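Local atomic coordinates of YCAC GENE product (Escherichia coli, PDB entry 1YAC), a protein that is probably a hydrolase of unknown specificity, forming an octamer and belonging to the isochorismatase-like family. Residues P70-K73 against A74-D78; P192-R195 against N196-T199. One frame throughout, in Å; residues are numbered along the deposited sequence.

Contact 1 of 2, residues P70-K73 against A74-D78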
ATOM      1  N   PRO A  70      13.062 -24.476  16.729  1.00 14.26           N
ATOM      2  CA  PRO A  70      13.085 -25.936  16.850  1.00 14.20           C
ATOM      3  C   PRO A  70      13.096 -26.747  15.555  1.00 13.63           C
ATOM      4  O   PRO A  70      13.794 -27.763  15.470  1.00 12.99           O
ATOM      5  CB  PRO A  70      11.846 -26.226  17.692  1.00 15.16           C
ATOM      6  CG  PRO A  70      11.736 -25.012  18.544  1.00 16.67           C
ATOM      7  CD  PRO A  70      11.979 -23.913  17.556  1.00 14.80           C
ATOM      8  N   GLU A  71      12.343 -26.306  14.554  1.00 12.04           N
ATOM      9  CA  GLU A  71      12.278 -27.018  13.286  1.00 12.70           C
ATOM     10  C   GLU A  71      13.642 -27.238  12.648  1.00 12.82           C
ATOM     11  O   GLU A  71      13.965 -28.352  12.239  1.00 12.74           O
ATOM     12  CB  GLU A  71      11.359 -26.302  12.287  1.00 13.05           C
ATOM     13  CG  GLU A  71       9.879 -26.357  12.630  1.00 14.23           C
ATOM     14  CD  GLU A  71       9.423 -25.184  13.475  1.00 17.39           C
ATOM     15  OE1 GLU A  71      10.289 -24.452  13.996  1.00 16.21           O
ATOM     16  OE2 GLU A  71       8.195 -24.977  13.610  1.00 17.61           O
ATOM     17  N   LEU A  72      14.453 -26.189  12.599  1.00 12.94           N
ATOM     18  CA  LEU A  72      15.771 -26.287  11.981  1.00 13.97           C
ATOM     19  C   LEU A  72      16.691 -27.212  12.765  1.00 14.89           C
ATOM     20  O   LEU A  72      17.379 -28.061  12.195  1.00 15.84           O
ATOM     21  CB  LEU A  72      16.381 -24.891  11.810  1.00 12.61           C
ATOM     22  CG  LEU A  72      15.554 -23.981  10.893  1.00 11.85           C
ATOM     23  CD1 LEU A  72      16.177 -22.579  10.813  1.00 12.92           C
ATOM     24  CD2 LEU A  72      15.448 -24.602   9.498  1.00 12.44           C
ATOM     25  N   LYS A  73      16.681 -27.052  14.077  1.00 15.25           N
ATOM     26  CA  LYS A  73      17.482 -27.875  14.975  1.00 17.63           C
ATOM     27  C   LYS A  73      17.130 -29.353  14.771  1.00 16.70           C
ATOM     28  O   LYS A  73      18.007 -30.213  14.631  1.00 16.99           O
ATOM     29  CB  LYS A  73      17.148 -27.462  16.403  1.00 21.21           C
ATOM     30  CG  LYS A  73      18.156 -27.820  17.454  1.00 25.20           C
ATOM     31  CD  LYS A  73      17.727 -27.138  18.740  1.00 30.35           C
ATOM     32  CE  LYS A  73      17.552 -25.628  18.512  1.00 32.82           C
ATOM     33  NZ  LYS A  73      16.598 -24.977  19.471  1.00 34.55           N
ATOM     34  N   ALA A  74      15.827 -29.635  14.729  1.00 14.33           N
ATOM     35  CA  ALA A  74      15.322 -30.992  14.546  1.00 13.44           C
ATOM     36  C   ALA A  74      15.634 -31.558  13.162  1.00 13.31           C
ATOM     37  O   ALA A  74      15.910 -32.751  13.015  1.00 13.37           O
ATOM     38  CB  ALA A  74      13.803 -31.021  14.793  1.00 12.51           C
ATOM     39  N   GLN A  75      15.605 -30.696  12.153  1.00 12.17           N
ATOM     40  CA  GLN A  75      15.843 -31.118  10.778  1.00 12.63           C
ATOM     41  C   GLN A  75      17.298 -31.399  10.420  1.00 12.25           C
ATOM     42  O   GLN A  75      17.583 -32.221   9.545  1.00 11.92           O
ATOM     43  CB  GLN A  75      15.275 -30.078   9.815  1.00 12.21           C
ATOM     44  CG  GLN A  75      15.250 -30.519   8.366  1.00 12.24           C
ATOM     45  CD  GLN A  75      14.323 -29.658   7.539  1.00 12.86           C
ATOM     46  OE1 GLN A  75      14.419 -28.423   7.663  1.00 11.88           O
ATOM     47  NE2 GLN A  75      13.486 -30.215   6.787  1.00 13.42           N
ATOM     48  N   PHE A  76      18.215 -30.716  11.084  1.00 11.65           N
ATOM     49  CA  PHE A  76      19.640 -30.880  10.813  1.00 12.54           C
ATOM     50  C   PHE A  76      20.377 -31.195  12.108  1.00 12.77           C
ATOM     51  O   PHE A  76      21.254 -30.436  12.535  1.00 13.12           O
ATOM     52  CB  PHE A  76      20.182 -29.591  10.186  1.00 12.75           C
ATOM     53  CG  PHE A  76      19.492 -29.217   8.903  1.00 13.33           C
ATOM     54  CD1 PHE A  76      19.803 -29.876   7.713  1.00 12.78           C
ATOM     55  CD2 PHE A  76      18.490 -28.246   8.896  1.00 14.23           C
ATOM     56  CE1 PHE A  76      19.124 -29.581   6.532  1.00 13.94           C
ATOM     57  CE2 PHE A  76      17.797 -27.939   7.719  1.00 12.83           C
ATOM     58  CZ  PHE A  76      18.114 -28.608   6.537  1.00 14.31           C
ATOM     59  N   PRO A  77      20.077 -32.354  12.725  1.00 12.86           N
ATOM     60  CA  PRO A  77      20.733 -32.725  13.981  1.00 13.88           C
ATOM     61  C   PRO A  77      22.235 -32.965  13.894  1.00 14.36           C
ATOM     62  O   PRO A  77      22.941 -32.764  14.872  1.00 15.29           O
ATOM     63  CB  PRO A  77      19.975 -33.984  14.399  1.00 14.35           C
ATOM     64  CG  PRO A  77      19.597 -34.592  13.093  1.00 13.88           C
ATOM     65  CD  PRO A  77      19.142 -33.406  12.296  1.00 12.85           C
ATOM     66  N   ASP A  78      22.726 -33.354  12.723  1.00 14.51           N
ATOM     67  CA  ASP A  78      24.153 -33.616  12.560  1.00 17.40           C
ATOM     68  C   ASP A  78      24.931 -32.487  11.886  1.00 17.16           C
ATOM     69  O   ASP A  78      26.146 -32.585  11.716  1.00 18.59           O
ATOM     70  CB  ASP A  78      24.374 -34.916  11.780  1.00 19.58           C
ATOM     71  CG  ASP A  78      23.907 -36.150  12.540  1.00 22.28           C
ATOM     72  OD1 ASP A  78      23.828 -36.104  13.783  1.00 22.93           O
ATOM     73  OD2 ASP A  78      23.639 -37.178  11.880  1.00 26.74           O
TER

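Contact 2 of 2, residues P192-R195 against N196-T199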
ATOM      1  N   PRO A 192       0.333 -23.105  -1.099  1.00  7.87           N
ATOM      2  CA  PRO A 192      -1.096 -23.436  -1.065  1.00  8.06           C
ATOM      3  C   PRO A 192      -1.746 -23.489  -2.448  1.00  8.25           C
ATOM      4  O   PRO A 192      -2.526 -24.400  -2.734  1.00  8.50           O
ATOM      5  CB  PRO A 192      -1.679 -22.312  -0.209  1.00  7.57           C
ATOM      6  CG  PRO A 192      -0.585 -22.095   0.811  1.00  6.36           C
ATOM      7  CD  PRO A 192       0.668 -22.110  -0.062  1.00  7.87           C
ATOM      8  N   ASP A 193      -1.406 -22.535  -3.315  1.00  7.36           N
ATOM      9  CA  ASP A 193      -1.977 -22.494  -4.660  1.00  8.42           C
ATOM     10  C   ASP A 193      -1.631 -23.748  -5.463  1.00  8.81           C
ATOM     11  O   ASP A 193      -2.483 -24.292  -6.174  1.00  9.62           O
ATOM     12  CB  ASP A 193      -1.524 -21.232  -5.416  1.00  7.95           C
ATOM     13  CG  ASP A 193      -2.082 -19.933  -4.801  1.00 10.04           C
ATOM     14  OD1 ASP A 193      -3.267 -19.905  -4.381  1.00 10.00           O
ATOM     15  OD2 ASP A 193      -1.337 -18.934  -4.758  1.00  8.95           O
ATOM     16  N   TYR A 194      -0.393 -24.214  -5.328  1.00  9.46           N
ATOM     17  CA  TYR A 194       0.042 -25.397  -6.051  1.00 10.89           C
ATOM     18  C   TYR A 194      -0.636 -26.639  -5.483  1.00  9.85           C
ATOM     19  O   TYR A 194      -1.069 -27.522  -6.235  1.00  9.63           O
ATOM     20  CB  TYR A 194       1.562 -25.568  -5.996  1.00 12.67           C
ATOM     21  CG  TYR A 194       2.036 -26.479  -7.105  1.00 18.36           C
ATOM     22  CD1 TYR A 194       2.013 -26.042  -8.431  1.00 21.22           C
ATOM     23  CD2 TYR A 194       2.446 -27.794  -6.847  1.00 21.71           C
ATOM     24  CE1 TYR A 194       2.378 -26.873  -9.474  1.00 24.16           C
ATOM     25  CE2 TYR A 194       2.821 -28.648  -7.905  1.00 24.59           C
ATOM     26  CZ  TYR A 194       2.780 -28.166  -9.213  1.00 25.60           C
ATOM     27  OH  TYR A 194       3.162 -28.941 -10.282  1.00 30.85           O
ATOM     28  N   ARG A 195      -0.724 -26.702  -4.160  1.00  9.57           N
ATOM     29  CA  ARG A 195      -1.390 -27.829  -3.511  1.00 11.65           C
ATOM     30  C   ARG A 195      -2.834 -27.933  -4.016  1.00 10.71           C
ATOM     31  O   ARG A 195      -3.326 -29.029  -4.278  1.00  9.93           O
ATOM     32  CB  ARG A 195      -1.363 -27.691  -1.985  1.00 13.73           C
ATOM     33  CG  ARG A 195      -2.221 -28.746  -1.287  1.00 18.93           C
ATOM     34  CD  ARG A 195      -2.050 -28.755   0.227  1.00 27.00           C
ATOM     35  NE  ARG A 195      -0.810 -29.417   0.629  1.00 33.35           N
ATOM     36  CZ  ARG A 195      -0.452 -29.637   1.888  1.00 34.54           C
ATOM     37  NH1 ARG A 195      -1.242 -29.244   2.881  1.00 37.43           N
ATOM     38  NH2 ARG A 195       0.699 -30.235   2.154  1.00 35.25           N
ATOM     39  N   ASN A 196      -3.502 -26.786  -4.183  1.00 10.94           N
ATOM     40  CA  ASN A 196      -4.892 -26.769  -4.667  1.00  9.57           C
ATOM     41  C   ASN A 196      -4.998 -27.324  -6.095  1.00 10.77           C
ATOM     42  O   ASN A 196      -5.928 -28.084  -6.419  1.00  9.33           O
ATOM     43  CB  ASN A 196      -5.474 -25.358  -4.572  1.00  9.12           C
ATOM     44  CG  ASN A 196      -5.696 -24.926  -3.134  1.00 10.94           C
ATOM     45  OD1 ASN A 196      -5.815 -25.765  -2.239  1.00 10.70           O
ATOM     46  ND2 ASN A 196      -5.725 -23.619  -2.895  1.00 10.25           N
ATOM     47  N   LEU A 197      -4.034 -26.956  -6.936  1.00  9.09           N
ATOM     48  CA  LEU A 197      -3.990 -27.452  -8.308  1.00 11.20           C
ATOM     49  C   LEU A 197      -3.825 -28.968  -8.289  1.00 10.82           C
ATOM     50  O   LEU A 197      -4.410 -29.676  -9.124  1.00 11.18           O
ATOM     51  CB  LEU A 197      -2.813 -26.835  -9.074  1.00 11.02           C
ATOM     52  CG  LEU A 197      -2.903 -25.340  -9.394  1.00 12.64           C
ATOM     53  CD1 LEU A 197      -1.692 -24.919 -10.127  1.00 12.31           C
ATOM     54  CD2 LEU A 197      -4.091 -25.040 -10.248  1.00 11.15           C
ATOM     55  N   MET A 198      -2.994 -29.453  -7.368  1.00 11.47           N
ATOM     56  CA  MET A 198      -2.771 -30.892  -7.225  1.00 13.95           C
ATOM     57  C   MET A 198      -4.033 -31.601  -6.774  1.00 13.93           C
ATOM     58  O   MET A 198      -4.391 -32.645  -7.319  1.00 13.49           O
ATOM     59  CB  MET A 198      -1.660 -31.194  -6.233  1.00 17.54           C
ATOM     60  CG  MET A 198      -0.302 -30.958  -6.802  1.00 26.62           C
ATOM     61  SD  MET A 198       1.055 -31.287  -5.675  1.00 36.86           S
ATOM     62  CE  MET A 198       0.961 -32.908  -5.734  1.00 32.15           C
ATOM     63  N   THR A 199      -4.695 -31.040  -5.774  1.00 12.69           N
ATOM     64  CA  THR A 199      -5.929 -31.615  -5.262  1.00 13.53           C
ATOM     65  C   THR A 199      -6.942 -31.784  -6.392  1.00 13.53           C
ATOM     66  O   THR A 199      -7.464 -32.872  -6.601  1.00 13.72           O
ATOM     67  CB  THR A 199      -6.540 -30.726  -4.149  1.00 13.92           C
ATOM     68  OG1 THR A 199      -5.623 -30.652  -3.047  1.00 14.63           O
ATOM     69  CG2 THR A 199      -7.865 -31.301  -3.656  1.00 13.06           C
TER
HETATM   70  O   HOH W   1      -5.346 -21.690  -4.929  1.00 10.00           O

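Contact 1 of 2, residues P70-K73 against A74-D78
Leu72 and Phe76 meet at the end of the short helix 70-75, the connection between strands 54-59 and 81-84 in a beta-alpha-beta unit of the three-layer alpha-beta-alpha sandwich. The carbonyl oxygen of Leu72 is used twice: it accepts the amide of Phe76, Phe76 N to Leu72 O being 3.0 Å, and also lies at the edge of the Phe76 ring, near the ring plane, with CD2 of Phe76 3.5 Å from that oxygen. The ring reaches this place because CG of Phe76 stands anti to its own carbonyl carbon (chi1 -59°), which swings the aromatic group back beside the helix end. Beyond the oxygen, the apolar touch is light, CD2 of Leu72 lying 4.5 Å from CE2 of Phe76. One face of the ring is met by the neighbouring Gln75, whose CG sits 3.7 Å above the ring plane, toward the rim.

Two more i to i+4 bonds build the turn behind this pair. Ala74 N binds Pro70 O at 2.9 Å with a fairly straight N-H (163°), while Gln75 N to Glu71 O has the same length but is more bent (142°). Phe76 is the first residue to leave helical angles, and Pro77 follows it with no amide hydrogen to offer.

Farther out, Phe76 packs on Ala47 and Lys48 of helix 33-49 and on Thr54 and Leu56 of strand 54-59. Gln75 gives its NE2 to Asp45, and Glu71 turns away to a salt bridge with Arg195 of the second subunit. The Ala74 methyl adds a close touch to the first turn, its CB 3.3 Å from Pro70 O.

Contact 2 of 2, residues P192-R195 against N196-T199
Arg195 O takes the amide of Thr199, Thr199 N to Arg195 O being 2.9 Å, and has a second close neighbour in the same residue, Thr199 OG1 lying 3.1 Å from Arg195 O. The hydroxyl comes near because it stands anti to the carbonyl carbon of its own residue (chi1 -62°), folded back over the preceding turn. This is the opening of helix 192-204, the last helix of the chain, and its i to i+4 bonds run on without a break: Asn196 N to Pro192 O, Leu197 N to Asp193 O and Met198 N to Tyr194 O.

On one flank a water joins two side chains, donating to Asp193 OD1 at 2.8 Å and accepting from Asn196 ND2, also 2.8 Å. The Asn196 amide group lies close to the first turn, its CG 3.2 Å from Pro192 O. An alanine here is likely to leave this water without its donor and Asp193 without the bridge to the next turn.

Another flank is a Met-aromatic contact. Tyr194 swings its ring along the helix (chi1 -160°), and SD of Met198 approaches it obliquely, 3.9 Å from CE2 of Tyr194. Leu197 CD1 also comes in obliquely, 4.2 Å from Tyr194 CD1.

Several polar ends find partners farther off. Arg195 NE bonds Ser188 OG of its own chain while NH1 reaches Glu71 of the second subunit; Asp193 makes a salt bridge with Arg29 of the third, and Tyr194 OH bonds Asn65 of the third. The first turns are held by backbone bonds, while the charged side chains pair with neighbouring chains, consistent with a part in holding the octamer together.

Contact 1 spans the end of a helix and the turn that follows; contact 2 lies wholly within one. Their centres lie at different distances from the centre of the chain, though both are partly buried: contact 1, about 14 Å out, tucks an aromatic ring against the sheet layer, whereas contact 2 is about 24 Å out and its two buried residues are ones that touch other subunits. Contact 1 records a helix ending, contact 2 a helix beginning. Within one chain their centres are 27 Å apart, with no touch, yet residues of the two contacts meet across the interface, where Glu71 finds Arg195 and Pro70 packs on Thr199 of another copy.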